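Local structure of endoglucanase (Clostridium thermocellum, 2YIK) at residues 90-95 / 210-215; 138-143 / 406-411; 167-172 / 178-183; 367-372 / 400-405. The protein probably hydrolyses internal beta-1,4-glucosidic bonds of cellulose, as a family 9 glycoside hydrolase whose catalytic domain binds calcium and zinc ions. One frame throughout, in Å; residues are numbered along the deposited sequence.

Overall arrangement
All four contacts fall within the family 9 catalytic domain and form two well-separated groups. Interactions 1 and 3 have centres about 11 Å apart and touch, Phe92 of helix 90-100 resting on Val178 and Ala179 of strand 177-184. Interactions 2 and 4, centres about 13 Å apart, share helix 392-408, and Tyr406 meets Leu369 between them. From one group to the other, interactions 1 and 2 lie about 42 Å apart between centres. Along the chain, interaction 3 falls between the two segments of interaction 1, which closes before interaction 4 opens; interaction 2 encloses interactions 3 and 4, tying helix 124-140 to a helix over 250 residues later.

Interaction 1 (90-95 / 210-215)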
loop_
_atom_site.group_PDB
_atom_site.type_symbol
_atom_site.label_atom_id
_atom_site.label_comp_id
_atom_site.label_asym_id
_atom_site.label_seq_id
_atom_site.Cartn_x
_atom_site.Cartn_y
_atom_site.Cartn_z
ATOM N N ASP A 90 -7.752 22.517 -21.285
ATOM C CA ASP A 90 -9.063 23.057 -21.647
ATOM C C ASP A 90 -9.668 22.189 -22.751
ATOM O O ASP A 90 -10.857 21.879 -22.739
ATOM C CB ASP A 90 -8.951 24.486 -22.194
ATOM C CG ASP A 90 -8.663 25.515 -21.123
ATOM O OD1 ASP A 90 -8.969 25.266 -19.934
ATOM O OD2 ASP A 90 -8.146 26.600 -21.483
ATOM N N GLY A 91 -8.834 21.820 -23.715
ATOM C CA GLY A 91 -9.285 21.005 -24.830
ATOM C C GLY A 91 -9.752 19.613 -24.433
ATOM O O GLY A 91 -10.747 19.109 -24.954
ATOM N N PHE A 92 -9.028 18.988 -23.513
ATOM C CA PHE A 92 -9.391 17.658 -23.053
ATOM C C PHE A 92 -10.728 17.713 -22.332
ATOM O O PHE A 92 -11.603 16.896 -22.584
ATOM C CB PHE A 92 -8.338 17.105 -22.099
ATOM C CG PHE A 92 -8.597 15.689 -21.696
ATOM C CD1 PHE A 92 -8.203 14.639 -22.521
ATOM C CD2 PHE A 92 -9.298 15.406 -20.533
ATOM C CE1 PHE A 92 -8.509 13.323 -22.195
ATOM C CE2 PHE A 92 -9.612 14.091 -20.194
ATOM C CZ PHE A 92 -9.215 13.046 -21.031
ATOM N N ILE A 93 -10.876 18.675 -21.426
ATOM C CA ILE A 93 -12.128 18.834 -20.685
ATOM C C ILE A 93 -13.281 19.122 -21.654
ATOM O O ILE A 93 -14.377 18.572 -21.521
ATOM C CB ILE A 93 -12.044 20.003 -19.664
ATOM C CG1 ILE A 93 -11.001 19.696 -18.584
ATOM C CG2 ILE A 93 -13.403 20.241 -19.034
ATOM C CD1 ILE A 93 -11.290 18.416 -17.817
ATOM N N SER A 94 -13.018 19.982 -22.636
ATOM C CA SER A 94 -14.028 20.361 -23.618
ATOM C C SER A 94 -14.568 19.148 -24.385
ATOM O O SER A 94 -15.780 18.990 -24.526
ATOM C CB SER A 94 -13.447 21.396 -24.591
ATOM O OG SER A 94 -14.476 22.043 -25.317
ATOM N N SER A 95 -13.670 18.279 -24.846
ATOM C CA SER A 95 -14.061 17.085 -25.602
ATOM C C SER A 95 -14.644 15.950 -24.762
ATOM O O SER A 95 -15.392 15.122 -25.282
ATOM C CB SER A 95 -12.865 16.513 -26.363
ATOM O OG SER A 95 -12.364 17.415 -27.325
ATOM N N THR A 210 -4.289 11.016 -18.214
ATOM C CA THR A 210 -5.046 11.061 -19.448
ATOM C C THR A 210 -4.235 10.311 -20.511
ATOM O O THR A 210 -3.060 10.022 -20.295
ATOM C CB THR A 210 -5.230 12.564 -19.791
ATOM O OG1 THR A 210 -6.529 12.996 -19.375
ATOM C CG2 THR A 210 -4.994 12.838 -21.226
ATOM N N LYS A 211 -4.843 9.990 -21.650
ATOM C CA LYS A 211 -4.107 9.290 -22.695
ATOM C C LYS A 211 -3.060 10.221 -23.320
ATOM O O LYS A 211 -2.201 9.778 -24.083
ATOM C CB LYS A 211 -5.057 8.802 -23.789
ATOM C CG LYS A 211 -5.500 9.886 -24.773
ATOM C CD LYS A 211 -6.655 9.409 -25.641
ATOM C CE LYS A 211 -6.273 8.197 -26.474
ATOM N NZ LYS A 211 -5.588 8.590 -27.749
ATOM N N GLU A 212 -3.133 11.506 -22.988
ATOM C CA GLU A 212 -2.214 12.492 -23.546
ATOM C C GLU A 212 -0.796 12.478 -22.971
ATOM O O GLU A 212 0.115 13.055 -23.561
ATOM C CB GLU A 212 -2.846 13.884 -23.439
ATOM C CG GLU A 212 -4.198 13.930 -24.154
ATOM C CD GLU A 212 -4.796 15.314 -24.275
ATOM O OE1 GLU A 212 -4.320 16.247 -23.599
ATOM O OE2 GLU A 212 -5.766 15.466 -25.047
ATOM N N LYS A 213 -0.604 11.810 -21.838
ATOM C CA LYS A 213 0.722 11.704 -21.228
ATOM C C LYS A 213 0.740 10.411 -20.407
ATOM O O LYS A 213 -0.222 10.102 -19.717
ATOM C CB LYS A 213 1.011 12.917 -20.335
ATOM C CG LYS A 213 2.502 13.165 -20.094
ATOM C CD LYS A 213 2.750 14.488 -19.363
ATOM C CE LYS A 213 4.247 14.810 -19.255
ATOM N NZ LYS A 213 4.513 16.037 -18.435
ATOM N N PRO A 214 1.837 9.637 -20.481
ATOM C CA PRO A 214 1.944 8.375 -19.741
ATOM C C PRO A 214 1.781 8.493 -18.230
ATOM O O PRO A 214 2.174 9.490 -17.624
ATOM C CB PRO A 214 3.335 7.856 -20.122
ATOM C CG PRO A 214 3.570 8.462 -21.485
ATOM C CD PRO A 214 3.050 9.872 -21.285
ATOM N N GLY A 215 1.190 7.460 -17.643
ATOM C CA GLY A 215 0.988 7.412 -16.209
ATOM C C GLY A 215 0.920 5.950 -15.837
ATOM O O GLY A 215 0.286 5.569 -14.860
#
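Phe92 meets the loop 210-215 in two ways, one residue on a face of its ring and another at its rim. Thr210 OG1 sits over one face, 3.1 Å above the ring plane and displaced toward the CZ side, with Phe92 CZ 3.2 Å from Thr210 OG1. At the ring edge, near its plane, Glu212 OE2 stands 3.6 Å from Phe92 CD1, and the carboxylate is turned 81° to the ring. No hydrogen bond crosses the contact. The buried Thr210 OG1 has no polar partner in the model, although the rotamer of this threonine is uncertain. Phe92 reaches the loop because CG lies anti to the backbone N (chi1 -175°), projecting the ring from the helix. On the other side, a type I turn from Thr210 to Lys213 brings Thr210 and Glu212 to the same ring; its Lys213 N to Thr210 O bond is weak, at 3.4 Å. At the end of the turn, Lys213 NZ makes salt bridges with Glu266 and Asp267. The contact thus joins the first turn of helix 90-100 to the connection between strand 206-209 and helix 216-233, beside strand 177-184.

Interaction 2 (138-143 / 406-411); sequences YYEFKD and YDKHHG
Glu140 receives both polar side chains that cross from the end of helix 392-408. In the charged group, Lys408 NZ forms a salt bridge with Glu140 OE1 at 3.1 Å, approaching the carboxylate oxygen on its anti side. His409 NE2 takes the syn side of that oxygen, donating to Glu140 OE1 over 2.8 Å with an N-H...O angle of 160°. In this His-carboxylate bond Glu140 OE1 lies near the imidazole plane, at the ring edge, although the carboxylate and imidazole planes are 78° apart. Lys408 also uses a backbone acceptor: its NZ donates to Glu140 O at 2.7 Å, in the carbonyl plane and on a lone pair. This carbonyl belongs to the last turn of helix 124-140, just before Phe141 leaves helical geometry, and the ammonium therefore binds a helix C-terminus, where the helix dipole would probably favour its positive charge. A water accepts a weak bond from Lys408 NZ and donates to Tyr139 O. The apolar part is smaller. Lys408 is extended, with CG anti to the backbone N (chi1 173°), and its CD passes 4.0 Å from Phe141 CE1; Phe141 also packs on Ala510 and Arg514 of helix 499-516.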
loop_
_atom_site.group_PDB
_atom_site.type_symbol
_atom_site.label_atom_id
_atom_site.label_comp_id
_atom_site.label_asym_id
_atom_site.label_seq_id
_atom_site.Cartn_x
_atom_site.Cartn_y
_atom_site.Cartn_z
ATOM N N TYR A 138 -4.172 -9.506 3.360
ATOM C CA TYR A 138 -5.494 -10.029 3.705
ATOM C C TYR A 138 -5.781 -11.265 2.851
ATOM O O TYR A 138 -6.335 -12.248 3.328
ATOM C CB TYR A 138 -6.562 -8.947 3.476
ATOM C CG TYR A 138 -7.951 -9.327 3.939
ATOM C CD1 TYR A 138 -8.183 -9.742 5.255
ATOM C CD2 TYR A 138 -9.033 -9.275 3.064
ATOM C CE1 TYR A 138 -9.465 -10.102 5.683
ATOM C CE2 TYR A 138 -10.319 -9.635 3.483
ATOM C CZ TYR A 138 -10.526 -10.050 4.793
ATOM O OH TYR A 138 -11.777 -10.457 5.201
ATOM N N TYR A 139 -5.384 -11.216 1.584
ATOM C CA TYR A 139 -5.583 -12.345 0.685
ATOM C C TYR A 139 -4.802 -13.575 1.153
ATOM O O TYR A 139 -5.329 -14.686 1.150
ATOM C CB TYR A 139 -5.145 -11.966 -0.734
ATOM C CG TYR A 139 -5.045 -13.133 -1.701
ATOM C CD1 TYR A 139 -6.186 -13.786 -2.181
ATOM C CD2 TYR A 139 -3.802 -13.592 -2.123
ATOM C CE1 TYR A 139 -6.078 -14.879 -3.067
ATOM C CE2 TYR A 139 -3.683 -14.676 -2.993
ATOM C CZ TYR A 139 -4.817 -15.315 -3.463
ATOM O OH TYR A 139 -4.659 -16.392 -4.319
ATOM N N GLU A 140 -3.549 -13.370 1.558
ATOM C CA GLU A 140 -2.697 -14.464 2.013
ATOM C C GLU A 140 -3.081 -15.029 3.371
ATOM O O GLU A 140 -3.130 -16.246 3.546
ATOM C CB GLU A 140 -1.231 -14.018 2.103
ATOM C CG GLU A 140 -0.588 -13.623 0.797
ATOM C CD GLU A 140 -0.163 -14.808 -0.051
ATOM O OE1 GLU A 140 -0.375 -15.966 0.356
ATOM O OE2 GLU A 140 0.394 -14.581 -1.137
ATOM N N PHE A 141 -3.352 -14.149 4.329
ATOM C CA PHE A 141 -3.661 -14.590 5.683
ATOM C C PHE A 141 -5.081 -14.317 6.190
ATOM O O PHE A 141 -5.274 -14.018 7.372
ATOM C CB PHE A 141 -2.623 -13.980 6.642
ATOM C CG PHE A 141 -1.186 -14.168 6.185
ATOM C CD1 PHE A 141 -0.658 -15.445 6.001
ATOM C CD2 PHE A 141 -0.376 -13.066 5.908
ATOM C CE1 PHE A 141 0.658 -15.623 5.544
ATOM C CE2 PHE A 141 0.939 -13.232 5.450
ATOM C CZ PHE A 141 1.455 -14.514 5.269
ATOM N N LYS A 142 -6.074 -14.451 5.312
ATOM C CA LYS A 142 -7.469 -14.213 5.697
ATOM C C LYS A 142 -7.871 -15.042 6.930
ATOM O O LYS A 142 -8.606 -14.562 7.789
ATOM C CB LYS A 142 -8.419 -14.530 4.524
ATOM C CG LYS A 142 -9.779 -13.794 4.610
ATOM C CD LYS A 142 -10.834 -14.267 3.585
ATOM C CE LYS A 142 -10.519 -13.923 2.109
ATOM N NZ LYS A 142 -9.468 -12.861 1.856
ATOM N N ASP A 143 -7.388 -16.279 7.019
ATOM C CA ASP A 143 -7.721 -17.140 8.158
ATOM C C ASP A 143 -7.398 -16.486 9.492
ATOM O O ASP A 143 -8.177 -16.575 10.435
ATOM C CB ASP A 143 -6.971 -18.470 8.082
ATOM C CG ASP A 143 -7.474 -19.357 6.975
ATOM O OD1 ASP A 143 -8.643 -19.192 6.576
ATOM O OD2 ASP A 143 -6.708 -20.228 6.513
ATOM N N TYR A 406 6.442 -16.731 1.874
ATOM C CA TYR A 406 7.260 -17.815 1.331
ATOM C C TYR A 406 7.040 -19.094 2.137
ATOM O O TYR A 406 6.845 -20.172 1.565
ATOM C CB TYR A 406 8.748 -17.452 1.370
ATOM C CG TYR A 406 9.647 -18.505 0.757
ATOM C CD1 TYR A 406 10.082 -19.602 1.501
ATOM C CD2 TYR A 406 10.055 -18.410 -0.572
ATOM C CE1 TYR A 406 10.897 -20.577 0.936
ATOM C CE2 TYR A 406 10.874 -19.375 -1.146
ATOM C CZ TYR A 406 11.293 -20.455 -0.388
ATOM O OH TYR A 406 12.128 -21.402 -0.940
ATOM N N ASP A 407 7.069 -18.977 3.462
ATOM C CA ASP A 407 6.876 -20.148 4.307
ATOM C C ASP A 407 5.475 -20.721 4.163
ATOM O O ASP A 407 5.297 -21.942 4.191
ATOM C CB ASP A 407 7.169 -19.822 5.779
ATOM C CG ASP A 407 8.667 -19.767 6.078
ATOM O OD1 ASP A 407 9.465 -20.022 5.151
ATOM O OD2 ASP A 407 9.048 -19.474 7.234
ATOM N N LYS A 408 4.485 -19.847 4.001
ATOM C CA LYS A 408 3.122 -20.322 3.845
ATOM C C LYS A 408 3.044 -21.225 2.621
ATOM O O LYS A 408 2.425 -22.291 2.659
ATOM C CB LYS A 408 2.140 -19.166 3.664
ATOM C CG LYS A 408 0.733 -19.649 3.322
ATOM C CD LYS A 408 -0.188 -18.518 2.891
ATOM C CE LYS A 408 -1.470 -19.078 2.264
ATOM N NZ LYS A 408 -2.329 -18.017 1.666
ATOM N N HIS A 409 3.701 -20.807 1.544
ATOM C CA HIS A 409 3.666 -21.562 0.308
ATOM C C HIS A 409 4.687 -22.678 0.165
ATOM O O HIS A 409 4.828 -23.271 -0.908
ATOM C CB HIS A 409 3.740 -20.585 -0.858
ATOM C CG HIS A 409 2.549 -19.688 -0.938
ATOM N ND1 HIS A 409 1.325 -20.123 -1.407
ATOM C CD2 HIS A 409 2.356 -18.413 -0.527
ATOM C CE1 HIS A 409 0.438 -19.159 -1.277
ATOM N NE2 HIS A 409 1.037 -18.106 -0.743
ATOM N N HIS A 410 5.386 -22.971 1.253
ATOM C CA HIS A 410 6.362 -24.047 1.263
ATOM C C HIS A 410 6.125 -24.936 2.479
ATOM O O HIS A 410 6.967 -25.031 3.369
ATOM C CB HIS A 410 7.797 -23.497 1.270
ATOM C CG HIS A 410 8.209 -22.885 -0.032
ATOM N ND1 HIS A 410 7.808 -21.622 -0.424
ATOM C CD2 HIS A 410 8.910 -23.387 -1.077
ATOM C CE1 HIS A 410 8.237 -21.379 -1.646
ATOM N NE2 HIS A 410 8.911 -22.439 -2.069
ATOM N N GLY A 411 4.963 -25.582 2.507
ATOM C CA GLY A 411 4.623 -26.468 3.606
ATOM C C GLY A 411 3.762 -25.787 4.653
ATOM O O GLY A 411 3.291 -26.425 5.597
HETATM O O HOH W 1 -4.711 -17.343 0.211
#

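Interaction 3 (167-172 / 178-183); sequences RCTFRD and VAFCHQ
Strands 169-171 and 178-183 run antiparallel, with 170° between their directions and 4.8 Å between their axes at closest approach. Thr169 and Phe180 form a non-hydrogen-bonded pair, whereas Phe170 and Ala179 form a hydrogen-bonded one. Phe170 N donates to Ala179 O at 2.8 Å. In return Phe170 O accepts two bonds, from Val178 N at 2.7 Å and from Ala179 N at 3.3 Å; both Val178 and Ala179 face Phe170, which defines a classic beta bulge. At the other end, Cys181 N donates to Cys168 O over 2.9 Å, and Phe180 CA makes a CA-H...O contact with that same carbonyl. Among the side chains, Thr169 OG1 lies at the edge of the Phe180 ring, 3.3 Å from Phe180 CD1, while the Thr169 hydroxyl is hydrogen-bonded to Phe165 O of helix 151-167. The Phe180 ring takes this place with CG anti to the backbone N (chi1 174°). Cys168 and Cys181 touch through their methylene groups, Cys168 CB lying 3.9 Å from Cys181 CB. Arg171 reaches out of the hairpin to a salt bridge with Asp246. The cross-strand grip is therefore carried mainly by the backbone, with two carbonyls, those of Cys168 and Phe170, each taking more than one C-H or N-H contact, and the cysteines contribute apolar packing rather than a disulfide, Cys168 SG being 4.5 Å from Cys181 SG.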
loop_
_atom_site.group_PDB
_atom_site.type_symbol
_atom_site.label_atom_id
_atom_site.label_comp_id
_atom_site.label_asym_id
_atom_site.label_seq_id
_atom_site.Cartn_x
_atom_site.Cartn_y
_atom_site.Cartn_z
ATOM N N ARG A 167 -14.205 5.682 -7.940
ATOM C CA ARG A 167 -14.850 6.985 -8.134
ATOM C C ARG A 167 -13.928 7.900 -8.946
ATOM O O ARG A 167 -14.389 8.765 -9.688
ATOM C CB ARG A 167 -15.138 7.666 -6.786
ATOM C CG ARG A 167 -16.383 7.191 -6.053
ATOM C CD ARG A 167 -16.722 8.143 -4.905
ATOM N NE ARG A 167 -15.617 8.242 -3.967
ATOM C CZ ARG A 167 -15.408 7.400 -2.961
ATOM N NH1 ARG A 167 -16.241 6.392 -2.749
ATOM N NH2 ARG A 167 -14.347 7.556 -2.184
ATOM N N CYS A 168 -12.621 7.706 -8.795
ATOM C CA CYS A 168 -11.636 8.527 -9.499
ATOM C C CYS A 168 -11.332 8.050 -10.915
ATOM O O CYS A 168 -10.573 8.686 -11.648
ATOM C CB CYS A 168 -10.342 8.602 -8.683
ATOM S SG CYS A 168 -10.466 9.657 -7.203
ATOM N N THR A 169 -11.918 6.920 -11.294
ATOM C CA THR A 169 -11.714 6.392 -12.631
ATOM C C THR A 169 -12.929 6.786 -13.461
ATOM O O THR A 169 -14.016 6.231 -13.286
ATOM C CB THR A 169 -11.575 4.854 -12.633
ATOM O OG1 THR A 169 -10.542 4.463 -11.716
ATOM C CG2 THR A 169 -11.218 4.354 -14.034
ATOM N N PHE A 170 -12.738 7.761 -14.342
ATOM C CA PHE A 170 -13.801 8.253 -15.211
ATOM C C PHE A 170 -13.785 7.460 -16.519
ATOM O O PHE A 170 -12.852 7.579 -17.320
ATOM C CB PHE A 170 -13.591 9.749 -15.452
ATOM C CG PHE A 170 -13.645 10.563 -14.193
ATOM C CD1 PHE A 170 -12.515 10.684 -13.384
ATOM C CD2 PHE A 170 -14.842 11.124 -13.758
ATOM C CE1 PHE A 170 -12.579 11.349 -12.160
ATOM C CE2 PHE A 170 -14.916 11.795 -12.537
ATOM C CZ PHE A 170 -13.782 11.903 -11.735
ATOM N N ARG A 171 -14.818 6.641 -16.710
ATOM C CA ARG A 171 -14.934 5.784 -17.888
ATOM C C ARG A 171 -16.161 6.112 -18.736
ATOM O O ARG A 171 -17.163 6.607 -18.216
ATOM C CB ARG A 171 -15.038 4.319 -17.443
ATOM C CG ARG A 171 -14.001 3.886 -16.419
ATOM C CD ARG A 171 -14.460 2.630 -15.680
ATOM N NE ARG A 171 -14.435 1.440 -16.525
ATOM C CZ ARG A 171 -15.025 0.287 -16.214
ATOM N NH1 ARG A 171 -15.700 0.165 -15.078
ATOM N NH2 ARG A 171 -14.926 -0.752 -17.030
ATOM N N ASP A 172 -16.087 5.841 -20.037
ATOM C CA ASP A 172 -17.250 6.075 -20.879
ATOM C C ASP A 172 -18.165 4.866 -20.644
ATOM O O ASP A 172 -17.771 3.917 -19.952
ATOM C CB ASP A 172 -16.857 6.251 -22.358
ATOM C CG ASP A 172 -16.251 5.009 -22.978
ATOM O OD1 ASP A 172 -16.386 3.896 -22.426
ATOM O OD2 ASP A 172 -15.640 5.157 -24.056
ATOM N N VAL A 178 -11.183 7.170 -19.439
ATOM C CA VAL A 178 -10.956 8.452 -20.082
ATOM C C VAL A 178 -9.954 9.279 -19.266
ATOM O O VAL A 178 -9.093 9.964 -19.819
ATOM C CB VAL A 178 -12.300 9.214 -20.228
ATOM C CG1 VAL A 178 -12.052 10.662 -20.604
ATOM C CG2 VAL A 178 -13.163 8.529 -21.291
ATOM N N ALA A 179 -10.072 9.202 -17.946
ATOM C CA ALA A 179 -9.175 9.914 -17.047
ATOM C C ALA A 179 -9.196 9.252 -15.669
ATOM O O ALA A 179 -10.193 8.637 -15.269
ATOM C CB ALA A 179 -9.592 11.377 -16.931
ATOM N N PHE A 180 -8.083 9.367 -14.954
ATOM C CA PHE A 180 -7.979 8.813 -13.615
ATOM C C PHE A 180 -7.361 9.849 -12.692
ATOM O O PHE A 180 -6.236 10.301 -12.920
ATOM C CB PHE A 180 -7.111 7.550 -13.607
ATOM C CG PHE A 180 -6.835 7.011 -12.224
ATOM C CD1 PHE A 180 -7.856 6.441 -11.464
ATOM C CD2 PHE A 180 -5.567 7.128 -11.660
ATOM C CE1 PHE A 180 -7.612 5.979 -10.167
ATOM C CE2 PHE A 180 -5.313 6.668 -10.358
ATOM C CZ PHE A 180 -6.336 6.103 -9.612
ATOM N N CYS A 181 -8.094 10.246 -11.661
ATOM C CA CYS A 181 -7.549 11.206 -10.716
ATOM C C CYS A 181 -6.677 10.419 -9.753
ATOM O O CYS A 181 -7.170 9.606 -8.971
ATOM C CB CYS A 181 -8.646 11.927 -9.934
ATOM S SG CYS A 181 -7.967 13.074 -8.691
ATOM N N HIS A 182 -5.378 10.679 -9.811
ATOM C CA HIS A 182 -4.421 9.975 -8.971
ATOM C C HIS A 182 -3.937 10.769 -7.765
ATOM O O HIS A 182 -3.287 10.216 -6.886
ATOM C CB HIS A 182 -3.202 9.580 -9.806
ATOM C CG HIS A 182 -2.392 10.746 -10.273
ATOM N ND1 HIS A 182 -2.676 11.445 -11.433
ATOM C CD2 HIS A 182 -1.319 11.361 -9.727
ATOM C CE1 HIS A 182 -1.813 12.431 -11.576
ATOM N NE2 HIS A 182 -0.975 12.404 -10.551
ATOM N N GLN A 183 -4.251 12.057 -7.712
ATOM C CA GLN A 183 -3.787 12.882 -6.597
ATOM C C GLN A 183 -4.705 14.070 -6.310
ATOM O O GLN A 183 -5.200 14.731 -7.223
ATOM C CB GLN A 183 -2.364 13.384 -6.896
ATOM C CG GLN A 183 -1.704 14.233 -5.816
ATOM C CD GLN A 183 -0.307 14.696 -6.220
ATOM O OE1 GLN A 183 0.495 13.915 -6.750
ATOM N NE2 GLN A 183 -0.003 15.967 -5.963
#

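Interaction 4 (367-372 / 400-405); sequences DLLDKW and QLIALV
Two helices of the helical catalytic domain, 363-373 and 392-408, pack through a small contact made by apolar side chains. Their segments cross at -125° with axes 10.3 Å apart, and no hydrogen bond spans them. Leu369 carries most of the contact. Its CD2 rests on the backbone of the facing helix, 3.6 Å from Ala403 CA, and also meets the methyl group at 3.8 Å from Ala403 CB. The small alanine lets this branch come close to the helix surface. With CG beside the backbone N (chi1 -70°), Leu369 projects both methyl groups across the gap; CD1 lies 4.0 Å from Ile402 O. Ile402 uses its CG2 branch, 4.1 Å from Leu369 CD2, and the same methyl is 4.3 Å from Leu368 CD2. Ile402 also touches Trp136 of helix 124-140, and Leu369 packs against Tyr417 of helix 416-428. Helix-to-helix packing of this kind is consistent with the (alpha/alpha)6 barrel known for family 9 cellulases.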
loop_
_atom_site.group_PDB
_atom_site.type_symbol
_atom_site.label_atom_id
_atom_site.label_comp_id
_atom_site.label_asym_id
_atom_site.label_seq_id
_atom_site.Cartn_x
_atom_site.Cartn_y
_atom_site.Cartn_z
ATOM N N ASP A 367 16.442 -15.859 -2.833
ATOM C CA ASP A 367 17.674 -15.073 -2.820
ATOM C C ASP A 367 17.484 -13.794 -2.006
ATOM O O ASP A 367 18.372 -13.379 -1.265
ATOM C CB ASP A 367 18.091 -14.695 -4.242
ATOM C CG ASP A 367 18.658 -15.866 -5.017
ATOM O OD1 ASP A 367 18.786 -16.963 -4.434
ATOM O OD2 ASP A 367 18.982 -15.690 -6.209
ATOM N N LEU A 368 16.325 -13.164 -2.167
ATOM C CA LEU A 368 16.010 -11.939 -1.446
ATOM C C LEU A 368 15.990 -12.222 0.052
ATOM O O LEU A 368 16.572 -11.488 0.852
ATOM C CB LEU A 368 14.641 -11.415 -1.875
ATOM C CG LEU A 368 14.067 -10.246 -1.075
ATOM C CD1 LEU A 368 14.921 -8.996 -1.301
ATOM C CD2 LEU A 368 12.614 -10.014 -1.499
ATOM N N LEU A 369 15.312 -13.304 0.420
ATOM C CA LEU A 369 15.195 -13.695 1.814
ATOM C C LEU A 369 16.507 -14.152 2.444
ATOM O O LEU A 369 16.745 -13.893 3.621
ATOM C CB LEU A 369 14.112 -14.770 1.965
ATOM C CG LEU A 369 12.689 -14.242 1.743
ATOM C CD1 LEU A 369 11.696 -15.395 1.778
ATOM C CD2 LEU A 369 12.347 -13.210 2.816
ATOM N N ASP A 370 17.352 -14.836 1.677
ATOM C CA ASP A 370 18.644 -15.268 2.214
ATOM C C ASP A 370 19.453 -14.012 2.509
ATOM O O ASP A 370 20.207 -13.953 3.477
ATOM C CB ASP A 370 19.427 -16.116 1.206
ATOM C CG ASP A 370 18.897 -17.535 1.091
ATOM O OD1 ASP A 370 18.235 -18.014 2.039
ATOM O OD2 ASP A 370 19.158 -18.176 0.052
ATOM N N LYS A 371 19.271 -13.008 1.661
ATOM C CA LYS A 371 19.983 -11.750 1.799
ATOM C C LYS A 371 19.537 -11.011 3.057
ATOM O O LYS A 371 20.376 -10.586 3.859
ATOM C CB LYS A 371 19.753 -10.890 0.551
ATOM C CG LYS A 371 20.789 -9.787 0.344
ATOM C CD LYS A 371 20.589 -9.032 -0.966
ATOM C CE LYS A 371 20.910 -9.901 -2.170
ATOM N NZ LYS A 371 20.955 -9.098 -3.422
ATOM N N TRP A 372 18.223 -10.863 3.230
ATOM C CA TRP A 372 17.663 -10.165 4.389
ATOM C C TRP A 372 17.794 -10.893 5.729
ATOM O O TRP A 372 18.103 -10.281 6.749
ATOM C CB TRP A 372 16.179 -9.835 4.151
ATOM C CG TRP A 372 15.962 -8.543 3.410
ATOM C CD1 TRP A 372 16.073 -8.333 2.060
ATOM C CD2 TRP A 372 15.659 -7.269 3.992
ATOM N NE1 TRP A 372 15.856 -7.008 1.769
ATOM C CE2 TRP A 372 15.598 -6.336 2.932
ATOM C CE3 TRP A 372 15.424 -6.830 5.301
ATOM C CZ2 TRP A 372 15.322 -4.981 3.150
ATOM C CZ3 TRP A 372 15.148 -5.483 5.515
ATOM C CH2 TRP A 372 15.096 -4.576 4.441
ATOM N N GLN A 400 9.574 -9.020 6.195
ATOM C CA GLN A 400 8.891 -9.950 7.090
ATOM C C GLN A 400 7.698 -10.565 6.361
ATOM O O GLN A 400 7.477 -11.777 6.409
ATOM C CB GLN A 400 8.396 -9.227 8.348
ATOM C CG GLN A 400 9.481 -8.826 9.347
ATOM C CD GLN A 400 8.892 -8.237 10.622
ATOM O OE1 GLN A 400 7.910 -8.758 11.153
ATOM N NE2 GLN A 400 9.489 -7.156 11.120
ATOM N N LEU A 401 6.924 -9.716 5.692
ATOM C CA LEU A 401 5.758 -10.178 4.949
ATOM C C LEU A 401 6.171 -11.213 3.911
ATOM O O LEU A 401 5.600 -12.299 3.863
ATOM C CB LEU A 401 5.059 -9.006 4.258
ATOM C CG LEU A 401 3.854 -9.370 3.384
ATOM C CD1 LEU A 401 2.787 -10.049 4.236
ATOM C CD2 LEU A 401 3.296 -8.111 2.733
ATOM N N ILE A 402 7.170 -10.878 3.094
ATOM C CA ILE A 402 7.648 -11.801 2.062
ATOM C C ILE A 402 8.126 -13.096 2.705
ATOM O O ILE A 402 7.884 -14.179 2.185
ATOM C CB ILE A 402 8.812 -11.199 1.230
ATOM C CG1 ILE A 402 8.334 -9.939 0.502
ATOM C CG2 ILE A 402 9.356 -12.245 0.250
ATOM C CD1 ILE A 402 7.275 -10.198 -0.513
ATOM N N ALA A 403 8.801 -12.983 3.842
ATOM C CA ALA A 403 9.302 -14.163 4.540
ATOM C C ALA A 403 8.158 -15.099 4.948
ATOM O O ALA A 403 8.247 -16.315 4.780
ATOM C CB ALA A 403 10.089 -13.741 5.773
ATOM N N LEU A 404 7.088 -14.516 5.484
ATOM C CA LEU A 404 5.930 -15.279 5.939
ATOM C C LEU A 404 5.116 -15.860 4.777
ATOM O O LEU A 404 4.553 -16.944 4.891
ATOM C CB LEU A 404 5.068 -14.388 6.835
ATOM C CG LEU A 404 5.863 -13.947 8.078
ATOM C CD1 LEU A 404 5.297 -12.664 8.659
ATOM C CD2 LEU A 404 5.849 -15.076 9.099
ATOM N N VAL A 405 5.068 -15.139 3.660
ATOM C CA VAL A 405 4.353 -15.618 2.484
ATOM C C VAL A 405 5.114 -16.812 1.878
ATOM O O VAL A 405 4.511 -17.793 1.436
ATOM C CB VAL A 405 4.207 -14.489 1.426
ATOM C CG1 VAL A 405 3.831 -15.077 0.066
ATOM C CG2 VAL A 405 3.144 -13.497 1.882
#